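Local structure of DNA polymerase III beta subunit (Streptococcus pyogenes, 2AVT) at residues L135-T139 with K140-S144; H349-S352 with P353-F357; V105-G109 with K110-T114; F4-N7 with R8-I12. The protein forms a ring-shaped dimeric sliding clamp that probably encircles DNA and tethers the replicative polymerase to its template. All blocks are in the same frame, centred on the assembly; numbering follows the deposited sequence.

Contact 1 (L135-T139 with K140-S144); sequences LILKT and KLLKS
K140 follows T139 directly in the first turn of helix 139-149, its CB against the T139 backbone and its side chain turned outward. L141 comes next. Its backbone N makes a weak, bent bond to K138 O, and its CB lies 4.2 Å from K138 CB. L142 N takes the same carbonyl more squarely: L142 N to K138 O is 3.1 Å, with an N-H...O angle of 163°. K138 O thus receives one good bond and one weak one. The L142 side chain crosses that of L137 at about a right angle, with L142 CD1 to L137 CD1 3.9 Å. CG of L137 stands beside its backbone N (chi1 -62°), on a side chain that starts out toward the helix. L142 also touches V222 of the neighbouring strand 221-226. K143 N closes the next turn on T139 O at 2.9 Å, in a nearly straight bond. The extended K143 chain runs alongside T139, with K143 CE 3.9 Å from T139 CG2. Its NZ goes on to a salt bridge with D217 and a hydrogen bond to S212 O, while T139 OG1 bonds to I219 O. K138 is the N-cap. The short segments 135-138 and 140-144 meet at 79°, and the pattern is that of a strand turning into the helix that packs on its sheet, as in a DNA-clamp domain.

Contact 2 (H349-S352 with P353-F357); sequences HFLS and PVRPF
R355 N donates to S352 O at 2.9 Å, with an N-H...O angle of 166°. The donor stands well above the carbonyl plane, so it does not lie on a lone pair. A second bond uses the serine side chain: V354 N to S352 OG is 3.2 Å and more bent. OG reaches it because it sits between the backbone N and the carbonyl carbon of S352 (chi1 88°). S352 therefore holds two successive backbone N-H groups, one with its carbonyl and one with its hydroxyl. The R355 N to S352 O bond closes a type I beta turn from S352 to R355, with P353 and V354 at its corners; the bond from V354 N to S352 OG lies within it. The turn lies in the connection between strands 345-350 and 357-361, which are antiparallel neighbours in the C-terminal domain. R355 bends at chi2, and its aliphatic start lies against the serine. Further back, L351 CB meets R355 CB at 3.7 Å, and the L351 side chain touches M257 and E261. At the strand ends F350 and F357 lie side by side and point the same way. Their planes are 25° apart and the centroids 5.2 Å apart, but the rings are slid and barely overlap. F350 CE2 lies over one face of the F357 ring, while F350 CD2 reaches F357 CB at 3.4 Å. Beyond this pair, F350 packs on L292, I294, L325 and I327, and F357 meets the ring of F329.

Contact 3 (V105-G109 with K110-T114); sequences VLTSG and KSEIT
V105 meets E112 and T114 on one face of the hairpin. Its CG1 lies 3.7 Å from E112 CG, and its CG2 lies 3.9 Å from T114 OG1. On the same face a water joins T107 OG1 to E112 OE1, at 2.6 Å from each oxygen, and donates to the carboxylate. V105 CG1 is anti to the backbone N (chi1 179°), and this carries it across to the glutamate chain. Backbone bonds set this register. L106 and I113 form a hydrogen-bonded pair, with L106 N to I113 O 2.8 Å and the return bond from I113 N to L106 O 2.9 Å. S108 and S111 form the next such pair, joined by a type II' turn in which G109 takes a positive phi (69°). On the other face L106 and I113 cover helix 79-88, meeting I85, and S108 OG takes the N-H of D91. K110 NZ forms a salt bridge with D316 of the second subunit, and S111 OG bonds to E313 of that subunit. Residues S111 to T114 also pair antiparallel with a strand of the second subunit. This is a beta hairpin at a sheet edge, continued across the dimer interface of the sliding clamp.

Contact 4 (F4-N7 with R8-I12); sequences FSIN and RTLFI
N7 holds CG anti to its backbone N (chi1 172°), and chi2 of -73° turns OD1 back over the start of helix 8-18. There N7 OD1 accepts from L10 N at 2.9 Å, with an N-H...O angle of 162°. L10 N is tilted a little from the plane of the side-chain amide. The N7 backbone carbonyl takes the next N-H, with F11 N to N7 O 3.0 Å. Side chain and main chain of N7 thus share the work of capping the first turn. CG1 of I6 is anti to its own N and meets L10 CD2 at 4.0 Å. CG2 of I6, between N and the carbonyl carbon, approaches F11 CD2 at 3.7 Å. The I6 side chain crosses those of L10 and F11 at about a right angle. Two residues earlier on the strand, F11 CZ comes to the edge of the F4 ring, near its plane, 4.2 Å from F4 CZ. I58 of strand 52-59 touches I6, L10 and F11 together, and I86 of helix 79-88 backs F11. R8 NH1 bonds to L89 O. The side-chain bond from N7 is an asparagine N-cap, placed where strand 3-7 turns sharply into the first helix of the N-terminal clamp domain.

In the fold
Along the chain the order is contact 4, contact 3, contact 1, contact 2. Contacts 4 and 3 fall in the N-terminal domain, their centres about 13 Å apart. Both reach the same antiparallel sheet, in which strand 93-99 lies between strands 3-7 and 103-108. Contact 1 is in the central domain, with its centre about 29 Å from that of contact 4. Contacts 1 and 4 both mark a strand turning into a helix, in keeping with the related clamp domains. Contact 2 lies in the C-terminal domain, about 66 Å from contact 3 between centres. These two lie on opposite sides of the chain's centre. Contact 3 alone touches the second subunit, where it helps close the ring.

Contact 1 (L135-T139 with K140-S144)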
loop_
_atom_site.group_PDB
_atom_site.type_symbol
_atom_site.label_atom_id
_atom_site.label_comp_id
_atom_site.label_asym_id
_atom_site.label_seq_id
_atom_site.Cartn_x
_atom_site.Cartn_y
_atom_site.Cartn_z
ATOM N N LEU A 135 8.305 34.170 -15.275
ATOM C CA LEU A 135 8.831 33.272 -16.290
ATOM C C LEU A 135 7.666 32.318 -16.517
ATOM O O LEU A 135 7.185 31.686 -15.572
ATOM C CB LEU A 135 10.034 32.487 -15.776
ATOM C CG LEU A 135 10.404 31.284 -16.653
ATOM C CD1 LEU A 135 10.894 31.775 -18.011
ATOM C CD2 LEU A 135 11.471 30.438 -15.972
ATOM N N ILE A 136 7.197 32.218 -17.754
ATOM C CA ILE A 136 6.075 31.345 -18.039
ATOM C C ILE A 136 6.509 30.013 -18.640
ATOM O O ILE A 136 7.159 29.975 -19.684
ATOM C CB ILE A 136 5.087 32.036 -18.991
ATOM C CG1 ILE A 136 4.645 33.373 -18.398
ATOM C CG2 ILE A 136 3.876 31.155 -19.214
ATOM C CD1 ILE A 136 3.578 34.060 -19.208
ATOM N N LEU A 137 6.148 28.919 -17.976
ATOM C CA LEU A 137 6.496 27.585 -18.459
ATOM C C LEU A 137 5.269 26.692 -18.540
ATOM O O LEU A 137 4.369 26.779 -17.708
ATOM C CB LEU A 137 7.524 26.925 -17.536
ATOM C CG LEU A 137 8.882 27.612 -17.392
ATOM C CD1 LEU A 137 9.753 26.830 -16.417
ATOM C CD2 LEU A 137 9.552 27.702 -18.757
ATOM N N LYS A 138 5.234 25.826 -19.546
ATOM C CA LYS A 138 4.120 24.912 -19.685
ATOM C C LYS A 138 4.259 23.856 -18.603
ATOM O O LYS A 138 5.364 23.416 -18.283
ATOM C CB LYS A 138 4.123 24.252 -21.065
ATOM C CG LYS A 138 3.858 25.232 -22.206
ATOM C CD LYS A 138 3.453 24.500 -23.475
ATOM C CE LYS A 138 3.127 25.472 -24.605
ATOM N NZ LYS A 138 2.655 24.746 -25.819
ATOM N N THR A 139 3.129 23.459 -18.035
ATOM C CA THR A 139 3.106 22.470 -16.974
ATOM C C THR A 139 3.658 21.127 -17.411
ATOM O O THR A 139 4.475 20.527 -16.708
ATOM C CB THR A 139 1.677 22.284 -16.456
ATOM O OG1 THR A 139 1.215 23.529 -15.925
ATOM C CG2 THR A 139 1.625 21.222 -15.373
ATOM N N LYS A 140 3.224 20.647 -18.569
ATOM C CA LYS A 140 3.706 19.361 -19.034
ATOM C C LYS A 140 5.210 19.368 -19.294
ATOM O O LYS A 140 5.869 18.335 -19.162
ATOM C CB LYS A 140 2.944 18.918 -20.284
ATOM C CG LYS A 140 1.514 18.466 -19.985
ATOM C CD LYS A 140 0.969 17.557 -21.085
ATOM C CE LYS A 140 -0.354 16.914 -20.687
ATOM N NZ LYS A 140 -1.413 17.939 -20.480
ATOM N N LEU A 141 5.759 20.526 -19.654
ATOM C CA LEU A 141 7.198 20.612 -19.896
ATOM C C LEU A 141 7.942 20.532 -18.563
ATOM O O LEU A 141 8.935 19.819 -18.433
ATOM C CB LEU A 141 7.562 21.924 -20.591
ATOM C CG LEU A 141 9.071 22.214 -20.640
ATOM C CD1 LEU A 141 9.800 21.093 -21.373
ATOM C CD2 LEU A 141 9.314 23.542 -21.336
ATOM N N LEU A 142 7.450 21.273 -17.579
ATOM C CA LEU A 142 8.065 21.297 -16.264
ATOM C C LEU A 142 8.026 19.898 -15.649
ATOM O O LEU A 142 9.019 19.426 -15.098
ATOM C CB LEU A 142 7.329 22.306 -15.381
ATOM C CG LEU A 142 8.100 22.974 -14.245
ATOM C CD1 LEU A 142 9.497 23.376 -14.704
ATOM C CD2 LEU A 142 7.315 24.189 -13.780
ATOM N N LYS A 143 6.888 19.229 -15.774
ATOM C CA LYS A 143 6.741 17.886 -15.223
ATOM C C LYS A 143 7.674 16.895 -15.898
ATOM O O LYS A 143 8.123 15.933 -15.272
ATOM C CB LYS A 143 5.301 17.388 -15.374
ATOM C CG LYS A 143 4.299 18.028 -14.434
ATOM C CD LYS A 143 3.018 17.192 -14.407
ATOM C CE LYS A 143 1.962 17.803 -13.507
ATOM N NZ LYS A 143 0.801 16.875 -13.314
ATOM N N SER A 144 7.944 17.122 -17.181
ATOM C CA SER A 144 8.827 16.248 -17.945
ATOM C C SER A 144 10.257 16.380 -17.451
ATOM O O SER A 144 10.967 15.385 -17.320
ATOM C CB SER A 144 8.774 16.600 -19.429
ATOM O OG SER A 144 9.694 15.806 -20.147
#

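Contact 2 (H349-S352 with P353-F357)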
loop_
_atom_site.group_PDB
_atom_site.type_symbol
_atom_site.label_atom_id
_atom_site.label_comp_id
_atom_site.label_asym_id
_atom_site.label_seq_id
_atom_site.Cartn_x
_atom_site.Cartn_y
_atom_site.Cartn_z
ATOM N N HIS A 349 26.426 5.449 -25.262
ATOM C CA HIS A 349 27.778 5.744 -25.725
ATOM C C HIS A 349 28.816 5.445 -24.655
ATOM O O HIS A 349 28.784 6.033 -23.571
ATOM C CB HIS A 349 27.893 7.217 -26.121
ATOM C CG HIS A 349 27.117 7.574 -27.351
ATOM N ND1 HIS A 349 26.997 8.870 -27.804
ATOM C CD2 HIS A 349 26.438 6.803 -28.232
ATOM C CE1 HIS A 349 26.276 8.883 -28.910
ATOM N NE2 HIS A 349 25.925 7.641 -29.193
ATOM N N PHE A 350 29.746 4.547 -24.970
ATOM C CA PHE A 350 30.802 4.171 -24.027
ATOM C C PHE A 350 32.195 4.621 -24.460
ATOM O O PHE A 350 32.493 4.723 -25.651
ATOM C CB PHE A 350 30.900 2.649 -23.856
ATOM C CG PHE A 350 29.617 1.966 -23.480
ATOM C CD1 PHE A 350 28.710 1.569 -24.453
ATOM C CD2 PHE A 350 29.357 1.640 -22.155
ATOM C CE1 PHE A 350 27.573 0.853 -24.113
ATOM C CE2 PHE A 350 28.221 0.926 -21.810
ATOM C CZ PHE A 350 27.331 0.531 -22.791
ATOM N N LEU A 351 33.044 4.869 -23.468
ATOM C CA LEU A 351 34.437 5.217 -23.697
ATOM C C LEU A 351 35.220 4.005 -23.201
ATOM O O LEU A 351 35.149 2.932 -23.808
ATOM C CB LEU A 351 34.849 6.460 -22.908
ATOM C CG LEU A 351 34.661 7.779 -23.660
ATOM C CD1 LEU A 351 35.299 8.923 -22.883
ATOM C CD2 LEU A 351 35.306 7.658 -25.035
ATOM N N SER A 352 35.939 4.164 -22.091
ATOM C CA SER A 352 36.731 3.068 -21.526
ATOM C C SER A 352 35.990 2.389 -20.376
ATOM O O SER A 352 35.007 2.915 -19.854
ATOM C CB SER A 352 38.075 3.592 -21.008
ATOM O OG SER A 352 37.966 4.039 -19.665
ATOM N N PRO A 353 36.463 1.204 -19.959
ATOM C CA PRO A 353 35.836 0.462 -18.863
ATOM C C PRO A 353 35.695 1.282 -17.583
ATOM O O PRO A 353 34.816 1.018 -16.771
ATOM C CB PRO A 353 36.771 -0.732 -18.680
ATOM C CG PRO A 353 37.267 -0.975 -20.073
ATOM C CD PRO A 353 37.565 0.428 -20.554
ATOM N N VAL A 354 36.558 2.280 -17.409
ATOM C CA VAL A 354 36.524 3.114 -16.213
ATOM C C VAL A 354 36.020 4.539 -16.464
ATOM O O VAL A 354 36.212 5.431 -15.638
ATOM C CB VAL A 354 37.930 3.178 -15.556
ATOM C CG1 VAL A 354 37.864 3.935 -14.241
ATOM C CG2 VAL A 354 38.455 1.774 -15.317
ATOM N N ARG A 355 35.374 4.764 -17.600
ATOM C CA ARG A 355 34.855 6.096 -17.888
ATOM C C ARG A 355 33.333 6.100 -17.905
ATOM O O ARG A 355 32.693 5.106 -18.254
ATOM C CB ARG A 355 35.381 6.616 -19.233
ATOM C CG ARG A 355 36.887 6.859 -19.269
ATOM C CD ARG A 355 37.355 7.610 -18.029
ATOM N NE ARG A 355 38.780 7.923 -18.087
ATOM C CZ ARG A 355 39.302 8.909 -18.812
ATOM N NH1 ARG A 355 38.513 9.688 -19.541
ATOM N NH2 ARG A 355 40.613 9.113 -18.816
ATOM N N PRO A 356 32.730 7.218 -17.500
ATOM C CA PRO A 356 31.271 7.318 -17.486
ATOM C C PRO A 356 30.692 7.129 -18.883
ATOM O O PRO A 356 31.209 7.689 -19.852
ATOM C CB PRO A 356 31.035 8.724 -16.952
ATOM C CG PRO A 356 32.190 8.913 -16.019
ATOM C CD PRO A 356 33.346 8.367 -16.817
ATOM N N PHE A 357 29.638 6.324 -18.989
ATOM C CA PHE A 357 28.979 6.096 -20.267
ATOM C C PHE A 357 27.663 6.867 -20.279
ATOM O O PHE A 357 26.956 6.917 -19.273
ATOM C CB PHE A 357 28.750 4.595 -20.507
ATOM C CG PHE A 357 27.912 3.913 -19.459
ATOM C CD1 PHE A 357 28.487 3.452 -18.285
ATOM C CD2 PHE A 357 26.561 3.688 -19.669
ATOM C CE1 PHE A 357 27.731 2.774 -17.344
ATOM C CE2 PHE A 357 25.800 3.009 -18.733
ATOM C CZ PHE A 357 26.384 2.552 -17.571
#

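Contact 3 (V105-G109 with K110-T114)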
loop_
_atom_site.group_PDB
_atom_site.type_symbol
_atom_site.label_atom_id
_atom_site.label_comp_id
_atom_site.label_asym_id
_atom_site.label_seq_id
_atom_site.Cartn_x
_atom_site.Cartn_y
_atom_site.Cartn_z
ATOM N N VAL A 105 -18.548 24.241 13.449
ATOM C CA VAL A 105 -19.627 23.275 13.423
ATOM C C VAL A 105 -19.796 22.884 11.967
ATOM O O VAL A 105 -20.076 23.738 11.115
ATOM C CB VAL A 105 -20.937 23.895 13.927
ATOM C CG1 VAL A 105 -22.061 22.866 13.870
ATOM C CG2 VAL A 105 -20.742 24.438 15.336
ATOM N N LEU A 106 -19.613 21.598 11.691
ATOM C CA LEU A 106 -19.740 21.060 10.351
ATOM C C LEU A 106 -21.084 20.329 10.293
ATOM O O LEU A 106 -21.325 19.406 11.081
ATOM C CB LEU A 106 -18.606 20.073 10.079
ATOM C CG LEU A 106 -17.166 20.550 10.328
ATOM C CD1 LEU A 106 -16.202 19.382 10.149
ATOM C CD2 LEU A 106 -16.812 21.679 9.347
ATOM N N THR A 107 -21.952 20.742 9.371
ATOM C CA THR A 107 -23.261 20.117 9.229
ATOM C C THR A 107 -23.435 19.556 7.829
ATOM O O THR A 107 -23.251 20.261 6.826
ATOM C CB THR A 107 -24.396 21.120 9.503
ATOM O OG1 THR A 107 -24.266 21.626 10.834
ATOM C CG2 THR A 107 -25.760 20.442 9.365
ATOM N N SER A 108 -23.760 18.273 7.765
ATOM C CA SER A 108 -23.968 17.589 6.502
ATOM C C SER A 108 -25.081 16.582 6.726
ATOM O O SER A 108 -24.880 15.561 7.380
ATOM C CB SER A 108 -22.695 16.863 6.063
ATOM O OG SER A 108 -22.887 16.203 4.825
ATOM N N GLY A 109 -26.254 16.872 6.177
ATOM C CA GLY A 109 -27.378 15.974 6.354
ATOM C C GLY A 109 -27.803 16.036 7.805
ATOM O O GLY A 109 -27.895 17.116 8.385
ATOM N N LYS A 110 -28.028 14.876 8.404
ATOM C CA LYS A 110 -28.454 14.795 9.796
ATOM C C LYS A 110 -27.269 14.738 10.744
ATOM O O LYS A 110 -27.450 14.571 11.951
ATOM C CB LYS A 110 -29.305 13.545 9.998
ATOM C CG LYS A 110 -30.606 13.564 9.228
ATOM C CD LYS A 110 -31.002 12.157 8.835
ATOM C CE LYS A 110 -29.883 11.517 8.024
ATOM N NZ LYS A 110 -30.321 10.266 7.353
ATOM N N SER A 111 -26.062 14.878 10.200
ATOM C CA SER A 111 -24.853 14.804 11.008
ATOM C C SER A 111 -24.248 16.162 11.341
ATOM O O SER A 111 -24.015 16.988 10.454
ATOM C CB SER A 111 -23.808 13.934 10.293
ATOM O OG SER A 111 -22.691 13.682 11.130
ATOM N N GLU A 112 -24.023 16.395 12.630
ATOM C CA GLU A 112 -23.415 17.634 13.098
ATOM C C GLU A 112 -22.161 17.314 13.914
ATOM O O GLU A 112 -22.239 16.698 14.986
ATOM C CB GLU A 112 -24.375 18.432 13.966
ATOM C CG GLU A 112 -23.707 19.676 14.532
ATOM C CD GLU A 112 -24.599 20.460 15.460
ATOM O OE1 GLU A 112 -25.508 21.153 14.967
ATOM O OE2 GLU A 112 -24.390 20.377 16.691
ATOM N N ILE A 113 -21.015 17.743 13.397
ATOM C CA ILE A 113 -19.724 17.503 14.044
ATOM C C ILE A 113 -19.026 18.822 14.359
ATOM O O ILE A 113 -18.778 19.638 13.467
ATOM C CB ILE A 113 -18.801 16.646 13.130
ATOM C CG1 ILE A 113 -19.417 15.257 12.940
ATOM C CG2 ILE A 113 -17.394 16.531 13.747
ATOM C CD1 ILE A 113 -18.769 14.426 11.845
ATOM N N THR A 114 -18.729 19.039 15.633
ATOM C CA THR A 114 -18.053 20.262 16.042
ATOM C C THR A 114 -16.594 19.951 16.346
ATOM O O THR A 114 -16.295 18.990 17.057
ATOM C CB THR A 114 -18.720 20.864 17.285
ATOM O OG1 THR A 114 -20.120 21.014 17.029
ATOM C CG2 THR A 114 -18.112 22.229 17.627
HETATM O O HOH W 1 -26.043 22.141 12.659
#

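Contact 4 (F4-N7 with R8-I12)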
loop_
_atom_site.group_PDB
_atom_site.type_symbol
_atom_site.label_atom_id
_atom_site.label_comp_id
_atom_site.label_asym_id
_atom_site.label_seq_id
_atom_site.Cartn_x
_atom_site.Cartn_y
_atom_site.Cartn_z
ATOM N N PHE A 4 -19.631 29.209 5.511
ATOM C CA PHE A 4 -19.757 28.902 4.095
ATOM C C PHE A 4 -20.257 27.476 3.915
ATOM O O PHE A 4 -20.138 26.646 4.820
ATOM C CB PHE A 4 -18.407 29.113 3.373
ATOM C CG PHE A 4 -17.337 28.093 3.713
ATOM C CD1 PHE A 4 -16.455 28.308 4.767
ATOM C CD2 PHE A 4 -17.187 26.936 2.951
ATOM C CE1 PHE A 4 -15.441 27.394 5.056
ATOM C CE2 PHE A 4 -16.174 26.021 3.238
ATOM C CZ PHE A 4 -15.301 26.251 4.289
ATOM N N SER A 5 -20.845 27.216 2.754
ATOM C CA SER A 5 -21.359 25.902 2.399
ATOM C C SER A 5 -20.579 25.500 1.168
ATOM O O SER A 5 -20.320 26.325 0.295
ATOM C CB SER A 5 -22.852 25.974 2.066
ATOM O OG SER A 5 -23.600 26.344 3.213
ATOM N N ILE A 6 -20.218 24.233 1.073
ATOM C CA ILE A 6 -19.434 23.802 -0.062
ATOM C C ILE A 6 -19.775 22.390 -0.455
ATOM O O ILE A 6 -20.294 21.617 0.352
ATOM C CB ILE A 6 -17.919 23.887 0.279
ATOM C CG1 ILE A 6 -17.070 23.682 -0.973
ATOM C CG2 ILE A 6 -17.552 22.821 1.310
ATOM C CD1 ILE A 6 -15.597 23.996 -0.747
ATOM N N ASN A 7 -19.487 22.062 -1.710
ATOM C CA ASN A 7 -19.714 20.727 -2.240
ATOM C C ASN A 7 -18.626 19.843 -1.613
ATOM O O ASN A 7 -17.445 20.201 -1.643
ATOM C CB ASN A 7 -19.581 20.758 -3.765
ATOM C CG ASN A 7 -19.608 19.380 -4.386
ATOM O OD1 ASN A 7 -18.644 18.626 -4.283
ATOM N ND2 ASN A 7 -20.720 19.041 -5.033
ATOM N N ARG A 8 -19.026 18.702 -1.050
ATOM C CA ARG A 8 -18.096 17.783 -0.381
ATOM C C ARG A 8 -16.961 17.276 -1.276
ATOM O O ARG A 8 -15.785 17.315 -0.897
ATOM C CB ARG A 8 -18.879 16.587 0.196
ATOM C CG ARG A 8 -18.078 15.646 1.104
ATOM C CD ARG A 8 -18.914 14.398 1.464
ATOM N NE ARG A 8 -19.370 13.737 0.240
ATOM C CZ ARG A 8 -20.303 12.790 0.174
ATOM N NH1 ARG A 8 -20.909 12.357 1.275
ATOM N NH2 ARG A 8 -20.647 12.297 -1.012
ATOM N N THR A 9 -17.310 16.783 -2.454
ATOM C CA THR A 9 -16.304 16.278 -3.378
ATOM C C THR A 9 -15.289 17.358 -3.762
ATOM O O THR A 9 -14.091 17.099 -3.807
ATOM C CB THR A 9 -16.969 15.689 -4.642
ATOM O OG1 THR A 9 -17.509 14.401 -4.324
ATOM C CG2 THR A 9 -15.964 15.546 -5.770
ATOM N N LEU A 10 -15.766 18.571 -4.022
ATOM C CA LEU A 10 -14.871 19.674 -4.382
ATOM C C LEU A 10 -13.904 19.975 -3.225
ATOM O O LEU A 10 -12.696 20.111 -3.419
ATOM C CB LEU A 10 -15.686 20.935 -4.688
ATOM C CG LEU A 10 -14.933 22.244 -4.970
ATOM C CD1 LEU A 10 -14.456 22.263 -6.414
ATOM C CD2 LEU A 10 -15.859 23.429 -4.727
ATOM N N PHE A 11 -14.460 20.085 -2.023
ATOM C CA PHE A 11 -13.686 20.384 -0.821
ATOM C C PHE A 11 -12.583 19.355 -0.602
ATOM O O PHE A 11 -11.426 19.716 -0.387
ATOM C CB PHE A 11 -14.625 20.422 0.393
ATOM C CG PHE A 11 -14.075 21.173 1.579
ATOM C CD1 PHE A 11 -13.008 22.043 1.442
ATOM C CD2 PHE A 11 -14.663 21.041 2.830
ATOM C CE1 PHE A 11 -12.536 22.772 2.524
ATOM C CE2 PHE A 11 -14.199 21.766 3.912
ATOM C CZ PHE A 11 -13.130 22.637 3.756
ATOM N N ILE A 12 -12.947 18.078 -0.662
ATOM C CA ILE A 12 -11.997 16.987 -0.461
ATOM C C ILE A 12 -10.829 17.049 -1.447
ATOM O O ILE A 12 -9.675 16.925 -1.047
ATOM C CB ILE A 12 -12.693 15.607 -0.586
ATOM C CG1 ILE A 12 -13.624 15.399 0.615
ATOM C CG2 ILE A 12 -11.651 14.486 -0.641
ATOM C CD1 ILE A 12 -14.433 14.115 0.552
#